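Local atomic coordinates of periplasmic sugar-binding protein (Chloroflexus aurantiacus, PDB entry 4RXU), a protein that probably binds sugars for uptake by an ABC-type transporter and holds beta-D-glucopyranose in a pocket in this structure. Residues A143-D148 / Q292-F297; T255-A260 / K281-Y286. All coordinates share one frame; numbering follows the deposited sequence.

Interaction 1. Residues A143-D148 / Q292-F297; sequences AQYLVD and QSMTVF
The M294 side chain meets the Y145 ring across the contact, and its backbone O takes a hydrogen bond from Q292 NE2 at 3.0 Å, almost straight (177°). The oxygen lies in the plane of the Q292 amide, whereas the nitrogen stands above the plane of the M294 carbonyl. Two acceptors, M294 O and D253 OD1, share the amide nitrogen, which should limit its rotation and brace the turn between Q292 and M294, an example of a segment shaped by its own side chain where it packs on a distant helix.

Across the contact the interactions are van der Waals and CH-pi, and the ring of Y145 does nearly all of the work for its helix. With CG anti to the backbone N (chi1 -180°), the ring leaves the helix toward the turn and presents one face to M294. M294 CG sits over that face, 4.1 Å from the ring centroid and 19° off the normal, displaced toward the CG end, in a CH-pi contact. Bends at chi2 and chi3 fold the thioether back, bringing M294 CE to 3.9 Å from Y145 CB, and the two side chains run past each other in opposite directions.

S293 meets the far end of the ring obliquely. Its CB lies 3.4 Å from Y145 OH and 3.5 Å from Y145 CE1, while its OG turns to the backbone N of V274. F273 touches both Y145 and S293 and extends the apolar patch, and H149 stacks with the Y145 ring.

Y145 thus packs helix 135-148 against the loop leading into strand 295-298, which ends at the glucose-pocket residue K298, beside edge strand 269-274 in one alpha/beta lobe of a type I periplasmic-binding-protein fold.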
loop_
_atom_site.group_PDB
_atom_site.type_symbol
_atom_site.label_atom_id
_atom_site.label_comp_id
_atom_site.label_asym_id
_atom_site.label_seq_id
_atom_site.Cartn_x
_atom_site.Cartn_y
_atom_site.Cartn_z
ATOM N N ALA A 143 6.768 2.688 11.005
ATOM C CA ALA A 143 7.384 2.250 12.255
ATOM C C ALA A 143 8.215 3.338 12.939
ATOM O O ALA A 143 8.188 3.477 14.169
ATOM C CB ALA A 143 8.236 1.020 12.012
ATOM N N GLN A 144 8.963 4.088 12.141
ATOM C CA GLN A 144 9.836 5.126 12.674
ATOM C C GLN A 144 9.016 6.197 13.411
ATOM O O GLN A 144 9.424 6.669 14.460
ATOM C CB GLN A 144 10.713 5.729 11.572
ATOM C CG GLN A 144 11.834 6.591 12.120
ATOM C CD GLN A 144 12.834 5.764 12.899
ATOM O OE1 GLN A 144 13.407 4.816 12.367
ATOM N NE2 GLN A 144 13.024 6.101 14.166
ATOM N N TYR A 145 7.838 6.521 12.887
ATOM C CA TYR A 145 6.942 7.462 13.553
ATOM C C TYR A 145 6.583 6.950 14.955
ATOM O O TYR A 145 6.653 7.688 15.937
ATOM C CB TYR A 145 5.666 7.734 12.729
ATOM C CG TYR A 145 4.777 8.710 13.447
ATOM C CD1 TYR A 145 3.871 8.260 14.408
ATOM C CD2 TYR A 145 4.876 10.073 13.215
ATOM C CE1 TYR A 145 3.075 9.141 15.118
ATOM C CE2 TYR A 145 4.082 10.972 13.911
ATOM C CZ TYR A 145 3.191 10.500 14.853
ATOM O OH TYR A 145 2.417 11.377 15.550
ATOM N N LEU A 146 6.270 5.666 15.060
ATOM C CA LEU A 146 5.908 5.079 16.335
ATOM C C LEU A 146 7.092 5.141 17.293
ATOM O O LEU A 146 6.962 5.562 18.454
ATOM C CB LEU A 146 5.426 3.650 16.170
ATOM C CG LEU A 146 4.122 3.526 15.369
ATOM C CD1 LEU A 146 3.789 2.061 15.160
ATOM C CD2 LEU A 146 2.898 4.210 15.984
ATOM N N VAL A 147 8.247 4.715 16.793
ATOM C CA VAL A 147 9.476 4.732 17.593
ATOM C C VAL A 147 9.784 6.148 18.105
ATOM O O VAL A 147 10.113 6.346 19.292
ATOM C CB VAL A 147 10.674 4.190 16.781
ATOM C CG1 VAL A 147 11.958 4.340 17.567
ATOM C CG2 VAL A 147 10.486 2.709 16.448
ATOM N N ASP A 148 9.631 7.137 17.226
ATOM C CA ASP A 148 9.998 8.506 17.552
ATOM C C ASP A 148 9.098 9.101 18.614
ATOM O O ASP A 148 9.469 10.088 19.266
ATOM C CB ASP A 148 9.968 9.394 16.300
ATOM C CG ASP A 148 11.135 9.121 15.332
ATOM O OD1 ASP A 148 12.085 8.386 15.672
ATOM O OD2 ASP A 148 11.088 9.646 14.201
ATOM N N GLN A 292 -5.925 10.465 13.884
ATOM C CA GLN A 292 -4.934 9.598 13.268
ATOM C C GLN A 292 -3.642 10.385 13.311
ATOM O O GLN A 292 -3.648 11.584 13.132
ATOM C CB GLN A 292 -5.338 9.278 11.832
ATOM C CG GLN A 292 -4.291 8.517 11.015
ATOM C CD GLN A 292 -4.788 8.081 9.636
ATOM O OE1 GLN A 292 -5.996 7.876 9.407
ATOM N NE2 GLN A 292 -3.840 7.847 8.726
ATOM N N SER A 293 -2.531 9.727 13.570
ATOM C CA SER A 293 -1.280 10.444 13.846
ATOM C C SER A 293 -0.536 10.875 12.593
ATOM O O SER A 293 0.042 11.952 12.518
ATOM C CB SER A 293 -0.341 9.582 14.718
ATOM O OG SER A 293 -1.022 9.078 15.834
ATOM N N MET A 294 -0.530 9.999 11.604
ATOM C CA MET A 294 0.213 10.241 10.385
ATOM C C MET A 294 -0.308 9.406 9.262
ATOM O O MET A 294 -0.979 8.410 9.474
ATOM C CB MET A 294 1.703 9.930 10.552
ATOM C CG MET A 294 2.022 8.452 10.789
ATOM S SD MET A 294 2.277 7.399 9.273
ATOM C CE MET A 294 4.074 7.529 9.152
ATOM N N THR A 295 0.041 9.831 8.053
ATOM C CA THR A 295 -0.134 9.003 6.878
ATOM C C THR A 295 1.119 9.132 6.006
ATOM O O THR A 295 1.749 10.182 5.932
ATOM C CB THR A 295 -1.412 9.357 6.062
ATOM O OG1 THR A 295 -1.678 8.346 5.076
ATOM C CG2 THR A 295 -1.279 10.719 5.379
ATOM N N VAL A 296 1.462 8.051 5.327
ATOM C CA VAL A 296 2.506 8.075 4.320
ATOM C C VAL A 296 1.874 8.481 2.983
ATOM O O VAL A 296 1.002 7.794 2.449
ATOM C CB VAL A 296 3.307 6.765 4.210
ATOM C CG1 VAL A 296 4.337 6.903 3.105
ATOM C CG2 VAL A 296 3.996 6.451 5.539
ATOM N N PHE A 297 2.306 9.634 2.473
ATOM C CA PHE A 297 1.784 10.189 1.226
ATOM C C PHE A 297 2.552 9.579 0.073
ATOM O O PHE A 297 3.768 9.666 0.026
ATOM C CB PHE A 297 1.969 11.711 1.220
ATOM C CG PHE A 297 1.708 12.377 -0.112
ATOM C CD1 PHE A 297 0.535 12.122 -0.818
ATOM C CD2 PHE A 297 2.630 13.260 -0.660
ATOM C CE1 PHE A 297 0.298 12.738 -2.031
ATOM C CE2 PHE A 297 2.385 13.882 -1.880
ATOM C CZ PHE A 297 1.225 13.605 -2.564
#

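Interaction 2. Residues T255-A260 / K281-Y286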
loop_
_atom_site.group_PDB
_atom_site.type_symbol
_atom_site.label_atom_id
_atom_site.label_comp_id
_atom_site.label_asym_id
_atom_site.label_seq_id
_atom_site.Cartn_x
_atom_site.Cartn_y
_atom_site.Cartn_z
ATOM N N THR A 255 -7.912 1.292 7.010
ATOM C CA THR A 255 -7.773 0.380 8.142
ATOM C C THR A 255 -7.339 1.130 9.418
ATOM O O THR A 255 -7.770 0.778 10.516
ATOM C CB THR A 255 -6.815 -0.800 7.831
ATOM O OG1 THR A 255 -5.481 -0.328 7.571
ATOM C CG2 THR A 255 -7.320 -1.661 6.673
ATOM N N ALA A 256 -6.508 2.170 9.260
ATOM C CA ALA A 256 -6.138 3.038 10.383
ATOM C C ALA A 256 -7.350 3.682 11.053
ATOM O O ALA A 256 -7.422 3.733 12.289
ATOM C CB ALA A 256 -5.164 4.108 9.929
ATOM N N ARG A 257 -8.289 4.179 10.261
ATOM C CA ARG A 257 -9.455 4.834 10.841
ATOM C C ARG A 257 -10.305 3.810 11.567
ATOM O O ARG A 257 -10.817 4.093 12.645
ATOM C CB ARG A 257 -10.246 5.578 9.773
ATOM C CG ARG A 257 -9.468 6.733 9.138
ATOM C CD ARG A 257 -10.381 7.689 8.374
ATOM N NE ARG A 257 -11.273 6.985 7.435
ATOM C CZ ARG A 257 -10.906 6.514 6.245
ATOM N NH1 ARG A 257 -9.663 6.713 5.813
ATOM N NH2 ARG A 257 -11.786 5.824 5.484
ATOM N N ALA A 258 -10.458 2.621 10.975
ATOM C CA ALA A 258 -11.259 1.552 11.592
ATOM C C ALA A 258 -10.665 1.155 12.939
ATOM O O ALA A 258 -11.372 1.019 13.936
ATOM C CB ALA A 258 -11.305 0.338 10.678
ATOM N N ILE A 259 -9.351 0.994 12.960
ATOM C CA ILE A 259 -8.628 0.592 14.156
ATOM C C ILE A 259 -8.625 1.712 15.190
ATOM O O ILE A 259 -8.926 1.497 16.373
ATOM C CB ILE A 259 -7.183 0.142 13.803
ATOM C CG1 ILE A 259 -7.237 -1.144 12.955
ATOM C CG2 ILE A 259 -6.358 -0.056 15.062
ATOM C CD1 ILE A 259 -5.993 -1.445 12.150
ATOM N N ALA A 260 -8.322 2.918 14.734
ATOM C CA ALA A 260 -8.418 4.096 15.607
ATOM C C ALA A 260 -9.798 4.237 16.242
ATOM O O ALA A 260 -9.902 4.555 17.425
ATOM C CB ALA A 260 -8.057 5.362 14.841
ATOM N N LYS A 281 -8.737 11.243 1.849
ATOM C CA LYS A 281 -9.299 12.486 2.377
ATOM C C LYS A 281 -9.799 12.324 3.805
ATOM O O LYS A 281 -9.543 13.176 4.653
ATOM C CB LYS A 281 -10.376 13.038 1.444
ATOM C CG LYS A 281 -9.785 13.517 0.125
ATOM C CD LYS A 281 -10.831 14.072 -0.821
ATOM C CE LYS A 281 -10.263 14.485 -2.155
ATOM N NZ LYS A 281 -11.340 15.022 -3.032
ATOM N N ALA A 282 -10.508 11.225 4.065
ATOM C CA ALA A 282 -11.086 11.019 5.389
ATOM C C ALA A 282 -9.990 10.875 6.418
ATOM O O ALA A 282 -10.179 11.250 7.574
ATOM C CB ALA A 282 -12.018 9.805 5.412
ATOM N N SER A 283 -8.849 10.315 6.020
ATOM C CA SER A 283 -7.726 10.233 6.965
ATOM C C SER A 283 -6.995 11.549 7.130
ATOM O O SER A 283 -6.463 11.827 8.207
ATOM C CB SER A 283 -6.714 9.134 6.596
ATOM O OG SER A 283 -7.201 7.872 6.980
ATOM N N VAL A 284 -6.917 12.343 6.067
ATOM C CA VAL A 284 -6.361 13.693 6.212
ATOM C C VAL A 284 -7.187 14.443 7.261
ATOM O O VAL A 284 -6.635 15.110 8.148
ATOM C CB VAL A 284 -6.337 14.455 4.878
ATOM C CG1 VAL A 284 -5.847 15.897 5.068
ATOM C CG2 VAL A 284 -5.416 13.740 3.904
ATOM N N GLN A 285 -8.510 14.288 7.195
ATOM C CA GLN A 285 -9.359 14.956 8.178
ATOM C C GLN A 285 -9.117 14.395 9.575
ATOM O O GLN A 285 -9.041 15.143 10.533
ATOM C CB GLN A 285 -10.822 14.854 7.799
ATOM C CG GLN A 285 -11.701 15.849 8.559
ATOM C CD GLN A 285 -11.305 17.307 8.347
ATOM O OE1 GLN A 285 -11.336 17.794 7.226
ATOM N NE2 GLN A 285 -10.871 17.988 9.426
ATOM N N TYR A 286 -9.034 13.073 9.718
ATOM C CA TYR A 286 -8.646 12.510 11.032
ATOM C C TYR A 286 -7.338 13.088 11.539
ATOM O O TYR A 286 -7.209 13.340 12.730
ATOM C CB TYR A 286 -8.515 10.995 11.010
ATOM C CG TYR A 286 -9.772 10.200 11.345
ATOM C CD1 TYR A 286 -11.044 10.624 10.959
ATOM C CD2 TYR A 286 -9.675 8.962 11.994
ATOM C CE1 TYR A 286 -12.173 9.872 11.263
ATOM C CE2 TYR A 286 -10.794 8.197 12.290
ATOM C CZ TYR A 286 -12.040 8.658 11.942
ATOM O OH TYR A 286 -13.128 7.897 12.239
#
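R257 leaves its helix with CG beside the backbone N and anti to the carbonyl carbon; this chi1 (-64°) and the extended chi2 lay CG and CD over Y286, and the bend at chi3 (-50°) then turns the guanidinium toward A282 and S283. One long side chain thereby serves two kinds of surface, an example of how arginine can join helices that stand well apart.

The aliphatic part covers the tyrosine. R257 CD lies 3.7 Å from the centroid of the Y286 ring, almost exactly on the ring normal, in a CH-pi contact, and R257 CG comes within 3.6 Å of Y286 CD2. The two side chains cross at about a right angle, with the guanidinium and ring planes nearly perpendicular. It is therefore the alkyl chain, and not the flat cationic group, that covers this face of the ring. Y286 OH reaches back to D261 OD1 on the first helix, tethering the outer end of the ring.

The axes of segments 255-260 and 281-286 approach to 10.3 Å and are inclined at 46°. Helix 253-264 is the connection between the adjacent parallel strands 246-249 and 269-274, the beta-alpha-beta crossover arrangement of the periplasmic binding protein fold, and it follows directly after N252, a residue of the glucose pocket, to whose OD1 T255 OG1 is bonded.

At the polar end, R257 NH1 donates to S283 OG at 3.0 Å with an N-H...O angle of 156°, the oxygen lying in the guanidinium plane at its edge. S283 OG is also bonded to Q292 OE1, so a second partner positions the acceptor that holds the guanidinium. The methyl group of A282 rests over the centre of one guanidinium face, 3.5 Å from R257 NE.

After the strands and helices of the N-terminal part, the chain reaches helix 135-148, whose 143-148 segment meets its partner 144 residues later. Within that long loop come helix 253-264, strand 269-274 and helix 281-288, and interaction 2 closes a much shorter loop of its own, so the two contacts nest without crossing. The chain then leaves helix 281-288 and enters 292-297, where interaction 1 closes. The Q292 side chain is the joint between them, and its CB packs on Y286 CB at 3.7 Å. Together the contacts tie three helices to the approach to strand 295-298.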